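Local coordinates for protein saframycin Mx1 synthetase B (Legionella pneumophila subsp. pneumophila, PDB 3KXW) that is a fatty acid AMP ligase, a member of the ANL superfamily of AMP-binding enzymes, at residues Gly177-Pro182 with Gly465-Pro470. Sequence-based numbering, arbitrary orientation.
Sequences GSTMHP and GKNHYP
Thr179 meets Asn467 through a first torsion of 52°, which sets OG1 between the backbone N and the carbonyl carbon of its own residue and places CG2 anti to that carbon, where it meets the ring of Tyr469. The hydroxyl donates to the backbone O of Asn467 at 3.0 Å from OG1, but it comes in from the flank, with a C=O...donor angle of 105°, and lies 26° off the carbonyl plane. The methyl, meanwhile, approaches the aromatic ring obliquely, CG2 lying 3.7 Å from Tyr469 CE1. One face of that ring is occupied by Asn467 CB, 3.7 Å above its centre, and the same CB lies 3.4 Å from Thr179 OG1.

Segment 177-182 belongs to the glycine- and serine/threonine-rich signature loop of ANL enzymes, often called the A3 motif, between strands 169-174 and 184-188, while 465-470 joins two helices of the C-terminal domain; the contact therefore ties the two domains together. His468 closes helix 460-466 with a Schellman motif and occupies the N-cap position of helix 469-479. Its ring receives Met180, a selenomethionine, at the edge: with the chain bent at chi2 and chi3, SE lies 3.5 Å from His468 CD2, in the ring plane, while Lys466 O sits over one face. Ser178 CB points away from 465-470, and its OG is hydrogen-bonded to Lys183.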
loop_
_atom_site.group_PDB
_atom_site.type_symbol
_atom_site.label_atom_id
_atom_site.label_comp_id
_atom_site.label_asym_id
_atom_site.label_seq_id
_atom_site.Cartn_x
_atom_site.Cartn_y
_atom_site.Cartn_z
ATOM N N GLY A 177 -1.605 10.780 -0.216
ATOM C CA GLY A 177 -1.211 12.112 0.128
ATOM C C GLY A 177 -1.270 12.897 -1.156
ATOM O O GLY A 177 -1.719 12.391 -2.192
ATOM N N SER A 178 -0.826 14.144 -1.077
ATOM C CA SER A 178 -0.976 15.072 -2.172
ATOM C C SER A 178 -2.345 14.876 -2.805
ATOM O O SER A 178 -2.446 14.757 -4.017
ATOM C CB SER A 178 0.128 14.864 -3.208
ATOM O OG SER A 178 1.397 15.088 -2.642
ATOM N N THR A 179 -3.403 14.849 -1.993
ATOM C CA THR A 179 -4.734 14.611 -2.547
ATOM C C THR A 179 -5.096 15.666 -3.587
ATOM O O THR A 179 -5.816 15.369 -4.545
ATOM C CB THR A 179 -5.819 14.554 -1.460
ATOM O OG1 THR A 179 -5.732 15.725 -0.639
ATOM C CG2 THR A 179 -5.612 13.330 -0.580
HETATM N N MSE A 180 -4.573 16.882 -3.427
HETATM C CA MSE A 180 -4.935 17.983 -4.331
HETATM C C MSE A 180 -4.183 17.993 -5.659
HETATM O O MSE A 180 -4.725 18.427 -6.674
HETATM C CB MSE A 180 -4.820 19.341 -3.626
HETATM C CG MSE A 180 -5.728 19.459 -2.378
HETATM SE SE MSE A 180 -7.676 19.201 -2.758
HETATM C CE MSE A 180 -7.892 20.709 -3.992
ATOM N N HIS A 181 -2.936 17.528 -5.659
ATOM C CA HIS A 181 -2.211 17.339 -6.913
ATOM C C HIS A 181 -1.504 15.988 -6.864
ATOM O O HIS A 181 -0.321 15.917 -6.572
ATOM C CB HIS A 181 -1.193 18.460 -7.132
ATOM C CG HIS A 181 -1.802 19.823 -7.248
ATOM N ND1 HIS A 181 -2.410 20.275 -8.402
ATOM C CD2 HIS A 181 -1.890 20.839 -6.355
ATOM C CE1 HIS A 181 -2.852 21.508 -8.216
ATOM N NE2 HIS A 181 -2.551 21.873 -6.983
ATOM N N PRO A 182 -2.249 14.906 -7.114
ATOM C CA PRO A 182 -1.705 13.563 -6.918
ATOM C C PRO A 182 -0.396 13.413 -7.671
ATOM O O PRO A 182 -0.288 13.878 -8.817
ATOM C CB PRO A 182 -2.777 12.653 -7.529
ATOM C CG PRO A 182 -4.045 13.414 -7.342
ATOM C CD PRO A 182 -3.659 14.874 -7.547
ATOM N N GLY A 465 -4.432 17.620 7.548
ATOM C CA GLY A 465 -5.215 18.842 7.388
ATOM C C GLY A 465 -5.190 19.362 5.963
ATOM O O GLY A 465 -6.231 19.652 5.380
ATOM N N LYS A 466 -3.994 19.451 5.384
ATOM C CA LYS A 466 -3.852 20.012 4.047
ATOM C C LYS A 466 -4.436 19.084 2.993
ATOM O O LYS A 466 -4.839 19.534 1.921
ATOM C CB LYS A 466 -2.393 20.334 3.736
ATOM C CG LYS A 466 -1.569 19.112 3.486
ATOM C CD LYS A 466 -0.632 19.344 2.334
ATOM C CE LYS A 466 0.390 20.379 2.684
ATOM N NZ LYS A 466 1.634 20.251 1.834
ATOM N N ASN A 467 -4.488 17.788 3.303
ATOM C CA ASN A 467 -5.163 16.817 2.431
ATOM C C ASN A 467 -6.682 16.704 2.623
ATOM O O ASN A 467 -7.328 15.944 1.917
ATOM C CB ASN A 467 -4.515 15.441 2.558
ATOM C CG ASN A 467 -3.150 15.386 1.902
ATOM O OD1 ASN A 467 -2.208 14.819 2.442
ATOM N ND2 ASN A 467 -3.042 15.980 0.738
ATOM N N HIS A 468 -7.237 17.479 3.553
ATOM C CA HIS A 468 -8.677 17.505 3.840
ATOM C C HIS A 468 -9.229 16.153 4.327
ATOM O O HIS A 468 -10.412 15.876 4.164
ATOM C CB HIS A 468 -9.513 17.994 2.635
ATOM C CG HIS A 468 -8.949 19.199 1.947
ATOM N ND1 HIS A 468 -8.629 20.362 2.617
ATOM C CD2 HIS A 468 -8.660 19.429 0.642
ATOM C CE1 HIS A 468 -8.144 21.246 1.761
ATOM N NE2 HIS A 468 -8.154 20.705 0.555
ATOM N N TYR A 469 -8.379 15.330 4.937
ATOM C CA TYR A 469 -8.828 14.027 5.416
ATOM C C TYR A 469 -9.941 14.079 6.468
ATOM O O TYR A 469 -10.875 13.286 6.407
ATOM C CB TYR A 469 -7.678 13.222 5.982
ATOM C CG TYR A 469 -6.704 12.712 4.954
ATOM C CD1 TYR A 469 -7.129 12.342 3.692
ATOM C CD2 TYR A 469 -5.359 12.561 5.269
ATOM C CE1 TYR A 469 -6.231 11.850 2.750
ATOM C CE2 TYR A 469 -4.467 12.079 4.347
ATOM C CZ TYR A 469 -4.905 11.727 3.090
ATOM O OH TYR A 469 -3.998 11.246 2.176
ATOM N N PRO A 470 -9.831 14.969 7.462
ATOM C CA PRO A 470 -10.920 14.971 8.452
ATOM C C PRO A 470 -12.285 15.280 7.846
ATOM O O PRO A 470 -13.257 14.541 8.055
ATOM C CB PRO A 470 -10.486 16.060 9.438
ATOM C CG PRO A 470 -8.970 16.031 9.347
ATOM C CD PRO A 470 -8.715 15.842 7.873
#